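Local coordinates for urocanate hydratase (Paenibacillus sp. Soil724D2, PDB 7NED), which probably catalyses the NAD+-dependent addition of water to thiourocanate, a step in bacterial ergothioneine catabolism, at residues I250-T255 and I309-G314; E296-L301 and V326-D331; I428-D433 and L496-S501. All blocks are in the same frame, centred on the assembly; numbering follows the deposited sequence.

In the fold
Contacts 1 and 2 belong to one Rossmann-like unit, with centres about 11 Å apart, whereas contact 3 lies in the C-terminal region, about 32 Å from contact 1 between centres. Contacts 1 and 3 are buried strand pairings, the first parallel and the second antiparallel; both have backbone hydrogen bonds, to which contact 1 adds a threonine hydroxyl bond and a CH-pi contact, and each runs on toward a bound ligand, NAD or urocanate. Contact 2 is partly exposed, without hydrogen bonds between its segments, mainly apolar packing of a helix on a turn. Helix 282-305 leads into strand 309-312, and M300 CE meets V310 CG1 at 3.7 Å, so this helix also packs on contact 1.

Contact 1: residues I250-T255 and I309-G314; sequences IVTDQT and IVFDNG. With NAD (nicotinamide-adenine-dinucleotide), chain C.
T252 holds its OG1 opposite the backbone N (chi1 -175°), which aims the hydroxyl at F311 O, while F311 carries CG between its backbone N and carbonyl carbon (chi1 69°), bringing the ring against T252. The hydroxyl donates to F311 O at 2.7 Å from above the carbonyl plane. The same threonine lays CB over one face of the F311 ring, 3.7 Å from its centroid, a CH-pi contact displaced toward the rim. I250 CG2 meets the ring at its edge, 3.8 Å from CE2. Were F311 replaced by an alanine, T252 CB would probably lose the ring face it packs on and I250 CG2 the edge it meets. Beside this group the strands pair in parallel: V251 N donates to I309 O (2.9 Å), and F311 N returns a bond to V251 O (3.0 Å). Beyond it the chains spread, and a water accepts from N313 N (2.7 Å) and probably donates to D253 O (2.8 Å). There the amides of Q254 and N313 stack with planes 16° apart. Q254, T255 and G314 belong to the NAD pocket, at the C-terminal ends of the strands where Rossmann-like folds bind dinucleotides; Q254 NE2 lies 3.3 Å from C6N of the nicotinamide ring. Asx turns of D253 and D312 shape the two chain ends. Strand 250-251 is flanked by strands 159-163 and 309-312, the latter joined to it by a beta-alpha-beta crossover through helix 282-305. I142 and I146 of helix 133-150 pack on F311, whereas M300 of helix 282-305 covers V251 and V310.

Contact 2: residues E296-L301 and V326-D331; sequences EVEAML and VQNAFD
L301 and V326 make the closest apolar contact, CD1 to CG1 at 3.4 Å, tighter than usual for two carbons, as the two side chains lie alongside, running in opposite senses. V297, one helical turn earlier, brings CG1 to the same V326 methyl at 4.1 Å and to A329 CB at 4.3 Å. From the exposed side comes E298: its chain bends at chi2 (-67°), curling the carboxylate back until OE2 lies 3.2 Å from V326 CG1. N328 sets its amide against L301 CD1, with ND2 at 3.7 Å, and D331 CB meets the other methyl, CD2, at 4.1 Å. What presents V326 and A329 together is a type I turn between them, in which A329 N donates to V326 O (3.2 Å); a short 3-10 segment follows, where D331 N bonds N328 O at 2.8 Å. Outside the pair, I317 and A321 of helix 317-323 pack on V297, and I332 touches both V297 and L301. No hydrogen bond crosses between the segments, so the contact probably owes its hold to the close fit of apolar methyls, with the polar side chains E298, N328 and D331 at the solvent-facing margin.

Contact 3: residues I428-D433 and L496-S501; sequences IAFSRD and LVADGS. With URO ((2E)-3-(1H-imidazol-4-yl)acrylic acid), chain B.
F430 and A498 meet in the compact half of this contact, where A498 CB lies 3.8 Å from F430 CE1, at the ring edge and near the ring plane. F430 has CG anti to its carbonyl carbon (chi1 -75°), which turns the ring edge toward A498 CB. The strands carrying these side chains run antiparallel, their axes 151° apart. I428 and A498 form one hydrogen-bonded pair, with I428 N to A498 O at 3.1 Å and A498 N to I428 O at 2.7 Å. F430 and L496 form the next: F430 N donates to L496 O (2.8 Å) and L496 N to F430 O (2.9 Å). Between them A429 faces V497 as a non-hydrogen-bonded pair, on the face away from I428 and F430. All six residues are buried.

At both ends the chains part. Toward the partly exposed end, D499 OD1 accepts from S501 N at 3.1 Å in an Asx turn, and G500 adopts backbone angles at which a side chain would strike the preceding carbonyl. S501 is the N-cap of helix 502-525, its OG accepting from S504 N. At the other, buried end R432 NH1 donates to D433 O at 3.1 Å, and R432 also forms a salt bridge with D515. D433 belongs to the urocanate pocket and sets OD2 3.0 Å from the alkene carbon CAD, while R352 and T123 hydrogen-bond the ligand.

Strand 428-441 thus lies between strands 490-498 and 351-355, whose F351 ring meets that of F430. L508 and L512 of helix 502-525 cover L496, and V415 of helix 407-420 packs on I428 and F430.

Contact 1: residues I250-T255 and I309-G314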
loop_
_atom_site.group_PDB
_atom_site.type_symbol
_atom_site.label_atom_id
_atom_site.label_comp_id
_atom_site.label_asym_id
_atom_site.label_seq_id
_atom_site.Cartn_x
_atom_site.Cartn_y
_atom_site.Cartn_z
ATOM N N ILE A 250 3.352 -0.396 37.847
ATOM C CA ILE A 250 3.212 -0.357 36.390
ATOM C C ILE A 250 3.206 -1.783 35.880
ATOM O O ILE A 250 3.964 -2.621 36.359
ATOM C CB ILE A 250 4.368 0.409 35.735
ATOM C CG1 ILE A 250 4.383 1.855 36.231
ATOM C CG2 ILE A 250 4.198 0.368 34.226
ATOM C CD1 ILE A 250 5.658 2.585 35.865
ATOM N N VAL A 251 2.342 -2.070 34.917
ATOM C CA VAL A 251 2.257 -3.413 34.380
ATOM C C VAL A 251 2.128 -3.317 32.869
ATOM O O VAL A 251 1.263 -2.595 32.370
ATOM C CB VAL A 251 1.063 -4.184 34.954
ATOM C CG1 VAL A 251 0.990 -5.592 34.321
ATOM C CG2 VAL A 251 1.149 -4.229 36.526
ATOM N N THR A 252 2.969 -4.056 32.156
ATOM C CA THR A 252 2.789 -4.213 30.707
ATOM C C THR A 252 3.219 -5.628 30.337
ATOM O O THR A 252 3.325 -6.516 31.195
ATOM C CB THR A 252 3.524 -3.106 29.926
ATOM O OG1 THR A 252 3.222 -3.238 28.526
ATOM C CG2 THR A 252 5.029 -3.151 30.101
ATOM N N ASP A 253 3.423 -5.854 29.031
ATOM C CA ASP A 253 3.791 -7.165 28.525
ATOM C C ASP A 253 4.478 -6.925 27.195
ATOM O O ASP A 253 4.079 -6.032 26.449
ATOM C CB ASP A 253 2.551 -8.054 28.346
ATOM C CG ASP A 253 2.895 -9.403 27.702
ATOM O OD1 ASP A 253 3.076 -9.468 26.461
ATOM O OD2 ASP A 253 3.023 -10.398 28.442
ATOM N N GLN A 254 5.531 -7.669 26.918
ATOM C CA GLN A 254 6.071 -7.586 25.588
ATOM C C GLN A 254 6.510 -8.959 25.131
ATOM O O GLN A 254 7.554 -9.133 24.496
ATOM C CB GLN A 254 7.177 -6.550 25.502
ATOM C CG GLN A 254 7.151 -5.883 24.126
ATOM C CD GLN A 254 8.143 -4.771 24.028
ATOM O OE1 GLN A 254 9.063 -4.661 24.846
ATOM N NE2 GLN A 254 7.869 -3.829 23.118
ATOM N N THR A 255 5.623 -9.904 25.331
ATOM C CA THR A 255 5.777 -11.209 24.788
ATOM C C THR A 255 5.378 -11.116 23.298
ATOM O O THR A 255 4.773 -10.192 22.824
ATOM C CB THR A 255 4.832 -12.217 25.446
ATOM O OG1 THR A 255 3.509 -11.781 25.289
ATOM C CG2 THR A 255 5.136 -12.401 26.930
ATOM N N ILE A 309 -0.688 1.281 36.901
ATOM C CA ILE A 309 -0.719 1.881 35.573
ATOM C C ILE A 309 -0.443 0.739 34.593
ATOM O O ILE A 309 0.676 0.222 34.530
ATOM C CB ILE A 309 0.316 3.005 35.430
ATOM C CG1 ILE A 309 0.122 4.099 36.492
ATOM C CG2 ILE A 309 0.241 3.625 34.032
ATOM C CD1 ILE A 309 -1.283 4.644 36.547
ATOM N N VAL A 310 -1.436 0.369 33.807
ATOM C CA VAL A 310 -1.360 -0.815 32.963
ATOM C C VAL A 310 -1.450 -0.390 31.499
ATOM O O VAL A 310 -2.250 0.482 31.146
ATOM C CB VAL A 310 -2.493 -1.796 33.342
ATOM C CG1 VAL A 310 -2.501 -3.074 32.461
ATOM C CG2 VAL A 310 -2.435 -2.118 34.862
ATOM N N PHE A 311 -0.608 -0.979 30.647
ATOM C CA PHE A 311 -0.687 -0.581 29.248
ATOM C C PHE A 311 -0.186 -1.695 28.344
ATOM O O PHE A 311 0.562 -2.586 28.749
ATOM C CB PHE A 311 0.080 0.734 28.980
ATOM C CG PHE A 311 1.570 0.596 29.089
ATOM C CD1 PHE A 311 2.348 0.349 27.958
ATOM C CD2 PHE A 311 2.189 0.668 30.322
ATOM C CE1 PHE A 311 3.731 0.207 28.051
ATOM C CE2 PHE A 311 3.585 0.539 30.446
ATOM C CZ PHE A 311 4.365 0.302 29.298
ATOM N N ASP A 312 -0.677 -1.634 27.106
ATOM C CA ASP A 312 -0.266 -2.509 26.017
ATOM C C ASP A 312 0.984 -1.928 25.361
ATOM O O ASP A 312 1.020 -0.740 24.999
ATOM C CB ASP A 312 -1.448 -2.607 25.032
ATOM C CG ASP A 312 -1.187 -3.500 23.832
ATOM O OD1 ASP A 312 -0.029 -3.622 23.389
ATOM O OD2 ASP A 312 -2.194 -4.036 23.297
ATOM N N ASN A 313 2.024 -2.757 25.232
ATOM C CA ASN A 313 3.315 -2.284 24.750
ATOM C C ASN A 313 3.500 -2.568 23.263
ATOM O O ASN A 313 4.629 -2.703 22.778
ATOM C CB ASN A 313 4.445 -2.898 25.583
ATOM C CG ASN A 313 5.676 -2.020 25.653
ATOM O OD1 ASN A 313 5.734 -0.926 25.077
ATOM N ND2 ASN A 313 6.698 -2.511 26.369
ATOM N N GLY A 314 2.390 -2.650 22.538
ATOM C CA GLY A 314 2.389 -2.717 21.099
ATOM C C GLY A 314 2.545 -4.125 20.589
ATOM O O GLY A 314 3.296 -4.340 19.653
HETATM P PA NAD C . 10.550 -12.211 20.358
HETATM O O1A NAD C . 9.603 -13.304 19.868
HETATM O O2A NAD C . 11.993 -12.122 20.068
HETATM O O5B NAD C . 10.557 -12.487 22.030
HETATM C C5B NAD C . 9.327 -12.774 22.564
HETATM C C4B NAD C . 9.666 -13.295 24.037
HETATM O O4B NAD C . 8.525 -13.683 24.750
HETATM C C3B NAD C . 10.527 -14.574 23.776
HETATM O O3B NAD C . 11.676 -14.519 24.515
HETATM C C2B NAD C . 9.591 -15.716 24.278
HETATM O O2B NAD C . 10.268 -16.723 24.938
HETATM C C1B NAD C . 8.833 -14.952 25.359
HETATM N N9A NAD C . 7.518 -15.505 25.687
HETATM C C8A NAD C . 6.560 -16.070 24.852
HETATM N N7A NAD C . 5.487 -16.467 25.490
HETATM C C5A NAD C . 5.725 -16.127 26.815
HETATM C C6A NAD C . 4.970 -16.295 27.997
HETATM N N6A NAD C . 3.740 -16.858 27.975
HETATM N N1A NAD C . 5.466 -15.859 29.188
HETATM C C2A NAD C . 6.715 -15.329 29.151
HETATM N N3A NAD C . 7.543 -15.110 28.117
HETATM C C4A NAD C . 7.009 -15.532 26.952
HETATM O O3 NAD C . 9.621 -10.967 20.142
HETATM P PN NAD C . 10.227 -9.495 20.235
HETATM O O1N NAD C . 11.016 -8.914 19.100
HETATM O O2N NAD C . 10.651 -9.273 21.672
HETATM O O5D NAD C . 8.830 -8.488 20.164
HETATM C C5D NAD C . 7.853 -8.795 21.174
HETATM C C4D NAD C . 6.621 -7.973 20.917
HETATM O O4D NAD C . 6.948 -6.612 20.704
HETATM C C3D NAD C . 6.120 -8.510 19.476
HETATM O O3D NAD C . 4.706 -8.659 19.448
HETATM C C2D NAD C . 6.534 -7.361 18.485
HETATM O O2D NAD C . 5.668 -7.123 17.453
HETATM C C1D NAD C . 6.198 -6.280 19.561
HETATM N N1N NAD C . 6.450 -4.873 19.222
HETATM C C2N NAD C . 5.552 -4.426 18.273
HETATM C C3N NAD C . 5.557 -3.105 17.852
HETATM C C7N NAD C . 4.558 -2.731 16.749
HETATM O O7N NAD C . 4.116 -1.595 16.576
HETATM N N7N NAD C . 4.196 -3.729 15.859
HETATM C C4N NAD C . 6.497 -2.256 18.453
HETATM C C5N NAD C . 7.372 -2.749 19.419
HETATM C C6N NAD C . 7.332 -4.093 19.827
HETATM O O HOH W 1 1.484 -5.304 25.744
#

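Contact 2: residues E296-L301 and V326-D331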
loop_
_atom_site.group_PDB
_atom_site.type_symbol
_atom_site.label_atom_id
_atom_site.label_comp_id
_atom_site.label_asym_id
_atom_site.label_seq_id
_atom_site.Cartn_x
_atom_site.Cartn_y
_atom_site.Cartn_z
ATOM N N GLU A 296 -3.731 -13.849 31.191
ATOM C CA GLU A 296 -2.778 -12.806 31.524
ATOM C C GLU A 296 -3.441 -11.435 31.513
ATOM O O GLU A 296 -3.231 -10.635 32.430
ATOM C CB GLU A 296 -1.579 -12.839 30.565
ATOM C CG GLU A 296 -0.555 -11.769 30.931
ATOM C CD GLU A 296 0.666 -11.729 30.023
ATOM O OE1 GLU A 296 0.848 -12.611 29.121
ATOM O OE2 GLU A 296 1.447 -10.791 30.234
ATOM N N VAL A 297 -4.243 -11.137 30.495
ATOM C CA VAL A 297 -4.848 -9.812 30.423
ATOM C C VAL A 297 -5.928 -9.634 31.495
ATOM O O VAL A 297 -6.139 -8.527 32.001
ATOM C CB VAL A 297 -5.411 -9.553 29.014
ATOM C CG1 VAL A 297 -6.236 -8.276 29.005
ATOM C CG2 VAL A 297 -4.285 -9.505 28.000
ATOM N N GLU A 298 -6.644 -10.698 31.848
ATOM C CA GLU A 298 -7.545 -10.600 32.994
ATOM C C GLU A 298 -6.786 -10.171 34.241
ATOM O O GLU A 298 -7.233 -9.305 34.999
ATOM C CB GLU A 298 -8.228 -11.941 33.243
ATOM C CG GLU A 298 -9.432 -12.175 32.363
ATOM C CD GLU A 298 -10.551 -11.207 32.692
ATOM O OE1 GLU A 298 -11.124 -11.279 33.808
ATOM O OE2 GLU A 298 -10.926 -10.430 31.787
ATOM N N ALA A 299 -5.633 -10.782 34.473
ATOM C CA ALA A 299 -4.790 -10.367 35.588
ATOM C C ALA A 299 -4.373 -8.903 35.447
ATOM O O ALA A 299 -4.422 -8.135 36.416
ATOM C CB ALA A 299 -3.582 -11.299 35.686
ATOM N N MET A 300 -3.955 -8.495 34.243
ATOM C CA MET A 300 -3.634 -7.090 34.005
ATOM C C MET A 300 -4.819 -6.197 34.322
ATOM O O MET A 300 -4.659 -5.121 34.914
ATOM C CB MET A 300 -3.183 -6.912 32.550
ATOM C CG MET A 300 -1.933 -7.745 32.267
ATOM S SD MET A 300 -1.350 -7.584 30.551
ATOM C CE MET A 300 -1.094 -5.821 30.361
ATOM N N LEU A 301 -6.000 -6.602 33.943
ATOM C CA LEU A 301 -7.181 -5.813 34.193
ATOM C C LEU A 301 -7.435 -5.709 35.714
ATOM O O LEU A 301 -7.754 -4.691 36.199
ATOM C CB LEU A 301 -8.379 -6.383 33.450
ATOM C CG LEU A 301 -8.528 -6.080 31.964
ATOM C CD1 LEU A 301 -9.525 -7.002 31.336
ATOM C CD2 LEU A 301 -8.864 -4.643 31.703
ATOM N N VAL A 326 -11.942 -11.719 26.522
ATOM C CA VAL A 326 -11.788 -10.606 27.465
ATOM C C VAL A 326 -12.464 -9.392 26.824
ATOM O O VAL A 326 -11.866 -8.639 26.060
ATOM C CB VAL A 326 -10.328 -10.353 27.830
ATOM C CG1 VAL A 326 -10.257 -9.225 28.858
ATOM C CG2 VAL A 326 -9.668 -11.634 28.347
ATOM N N GLN A 327 -13.726 -9.168 27.184
ATOM C CA GLN A 327 -14.521 -8.180 26.467
ATOM C C GLN A 327 -14.060 -6.756 26.727
ATOM O O GLN A 327 -14.150 -5.907 25.832
ATOM C CB GLN A 327 -15.992 -8.337 26.847
ATOM C CG GLN A 327 -16.681 -9.461 26.089
ATOM N N ASN A 328 -13.586 -6.464 27.944
ATOM C CA ASN A 328 -13.129 -5.127 28.299
ATOM C C ASN A 328 -11.617 -4.970 28.108
ATOM O O ASN A 328 -11.009 -4.045 28.661
ATOM C CB ASN A 328 -13.526 -4.817 29.746
ATOM C CG ASN A 328 -13.131 -5.908 30.690
ATOM O OD1 ASN A 328 -13.128 -7.093 30.326
ATOM N ND2 ASN A 328 -12.811 -5.530 31.939
ATOM N N ALA A 329 -10.993 -5.854 27.328
ATOM C CA ALA A 329 -9.551 -5.766 27.137
ATOM C C ALA A 329 -9.116 -4.368 26.717
ATOM O O ALA A 329 -8.035 -3.912 27.100
ATOM C CB ALA A 329 -9.089 -6.808 26.111
ATOM N N PHE A 330 -9.923 -3.667 25.937
ATOM C CA PHE A 330 -9.459 -2.362 25.482
ATOM C C PHE A 330 -9.715 -1.252 26.497
ATOM O O PHE A 330 -9.488 -0.078 26.187
ATOM C CB PHE A 330 -10.065 -2.054 24.118
ATOM C CG PHE A 330 -9.443 -2.856 23.057
ATOM C CD1 PHE A 330 -8.319 -2.385 22.389
ATOM C CD2 PHE A 330 -9.924 -4.120 22.771
ATOM C CE1 PHE A 330 -7.710 -3.155 21.418
ATOM C CE2 PHE A 330 -9.317 -4.910 21.785
ATOM C CZ PHE A 330 -8.204 -4.413 21.106
ATOM N N ASP A 331 -10.113 -1.616 27.722
ATOM C CA ASP A 331 -9.986 -0.692 28.847
ATOM C C ASP A 331 -8.523 -0.376 29.141
ATOM O O ASP A 331 -8.212 0.678 29.705
ATOM C CB ASP A 331 -10.655 -1.285 30.095
ATOM C CG ASP A 331 -12.191 -1.285 30.025
ATOM O OD1 ASP A 331 -12.785 -0.737 29.072
ATOM O OD2 ASP A 331 -12.796 -1.895 30.928
#

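Contact 3: residues I428-D433 and L496-S501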
loop_
_atom_site.group_PDB
_atom_site.type_symbol
_atom_site.label_atom_id
_atom_site.label_comp_id
_atom_site.label_asym_id
_atom_site.label_seq_id
_atom_site.Cartn_x
_atom_site.Cartn_y
_atom_site.Cartn_z
ATOM N N ILE A 428 28.032 6.031 7.396
ATOM C CA ILE A 428 27.039 5.838 8.446
ATOM C C ILE A 428 25.690 5.611 7.777
ATOM O O ILE A 428 25.308 6.348 6.858
ATOM C CB ILE A 428 26.971 7.046 9.400
ATOM C CG1 ILE A 428 28.346 7.326 10.033
ATOM C CG2 ILE A 428 25.843 6.868 10.421
ATOM C CD1 ILE A 428 28.820 6.226 11.019
ATOM N N ALA A 429 24.970 4.603 8.226
ATOM C CA ALA A 429 23.624 4.375 7.712
ATOM C C ALA A 429 22.636 4.964 8.699
ATOM O O ALA A 429 22.810 4.813 9.912
ATOM C CB ALA A 429 23.354 2.885 7.521
ATOM N N PHE A 430 21.617 5.656 8.180
ATOM C CA PHE A 430 20.545 6.229 8.981
ATOM C C PHE A 430 19.237 5.507 8.685
ATOM O O PHE A 430 18.923 5.210 7.529
ATOM C CB PHE A 430 20.365 7.715 8.687
ATOM C CG PHE A 430 21.429 8.583 9.295
ATOM C CD1 PHE A 430 22.567 8.936 8.568
ATOM C CD2 PHE A 430 21.298 9.025 10.626
ATOM C CE1 PHE A 430 23.560 9.747 9.169
ATOM C CE2 PHE A 430 22.249 9.817 11.198
ATOM C CZ PHE A 430 23.400 10.161 10.476
ATOM N N SER A 431 18.466 5.232 9.722
ATOM C CA SER A 431 17.145 4.677 9.441
ATOM C C SER A 431 16.260 4.983 10.642
ATOM O O SER A 431 16.495 5.958 11.369
ATOM C CB SER A 431 17.243 3.179 9.103
ATOM O OG SER A 431 15.961 2.636 8.739
ATOM N N ARG A 432 15.219 4.184 10.825
ATOM C CA ARG A 432 14.343 4.399 11.951
ATOM C C ARG A 432 13.433 3.190 12.037
ATOM O O ARG A 432 13.325 2.396 11.100
ATOM C CB ARG A 432 13.530 5.690 11.801
ATOM C CG ARG A 432 12.775 5.755 10.408
ATOM C CD ARG A 432 11.546 6.711 10.404
ATOM N NE ARG A 432 11.000 6.846 9.042
ATOM C CZ ARG A 432 10.221 5.936 8.445
ATOM N NH1 ARG A 432 9.898 4.825 9.093
ATOM N NH2 ARG A 432 9.763 6.141 7.194
ATOM N N ASP A 433 12.793 3.050 13.183
ATOM C CA ASP A 433 11.682 2.116 13.244
ATOM C C ASP A 433 10.558 2.628 12.351
ATOM O O ASP A 433 10.542 3.799 11.960
ATOM C CB ASP A 433 11.188 1.961 14.689
ATOM C CG ASP A 433 10.286 0.733 14.867
ATOM O OD1 ASP A 433 10.146 -0.085 13.918
ATOM O OD2 ASP A 433 9.728 0.578 15.963
ATOM N N LEU A 496 18.986 5.640 4.620
ATOM C CA LEU A 496 19.882 6.593 3.974
ATOM C C LEU A 496 21.307 6.190 4.273
ATOM O O LEU A 496 21.597 5.690 5.369
ATOM C CB LEU A 496 19.651 8.019 4.466
ATOM C CG LEU A 496 18.301 8.593 4.012
ATOM C CD1 LEU A 496 17.927 9.755 4.933
ATOM C CD2 LEU A 496 18.395 9.069 2.539
ATOM N N VAL A 497 22.197 6.409 3.307
ATOM C CA VAL A 497 23.619 6.123 3.498
ATOM C C VAL A 497 24.341 7.454 3.454
ATOM O O VAL A 497 24.319 8.148 2.428
ATOM C CB VAL A 497 24.171 5.165 2.436
ATOM C CG1 VAL A 497 25.674 4.883 2.727
ATOM C CG2 VAL A 497 23.348 3.888 2.385
ATOM N N ALA A 498 24.943 7.822 4.569
ATOM C CA ALA A 498 25.787 9.012 4.644
ATOM C C ALA A 498 27.203 8.550 4.323
ATOM O O ALA A 498 27.970 8.170 5.211
ATOM C CB ALA A 498 25.693 9.653 6.023
ATOM N N ASP A 499 27.533 8.531 3.036
ATOM C CA ASP A 499 28.826 8.056 2.578
ATOM C C ASP A 499 29.824 9.181 2.392
ATOM O O ASP A 499 30.914 8.945 1.869
ATOM C CB ASP A 499 28.681 7.243 1.271
ATOM C CG ASP A 499 28.190 8.075 0.102
ATOM O OD1 ASP A 499 27.952 9.295 0.268
ATOM O OD2 ASP A 499 28.064 7.505 -1.017
ATOM N N GLY A 500 29.496 10.384 2.827
ATOM C CA GLY A 500 30.416 11.486 2.745
ATOM C C GLY A 500 30.314 12.364 1.513
ATOM O O GLY A 500 30.799 13.500 1.551
ATOM N N SER A 501 29.697 11.892 0.418
ATOM C CA SER A 501 29.717 12.693 -0.802
ATOM C C SER A 501 28.824 13.908 -0.669
ATOM O O SER A 501 27.861 13.928 0.098
ATOM C CB SER A 501 29.255 11.881 -2.014
ATOM O OG SER A 501 27.855 11.651 -1.925
HETATM O OAA URO B . 13.247 -1.099 16.452
HETATM C CAI URO B . 13.062 -2.067 15.600
HETATM O OAB URO B . 13.897 -2.461 14.888
HETATM C CAC URO B . 11.730 -2.685 15.489
HETATM C CAD URO B . 10.752 -2.263 16.245
HETATM C CAJ URO B . 9.551 -2.973 16.006
HETATM C CAF URO B . 8.433 -3.017 16.784
HETATM N NAH URO B . 7.550 -3.954 16.317
HETATM C CAE URO B . 8.133 -4.464 15.256
HETATM N NAG URO B . 9.344 -3.908 15.027
#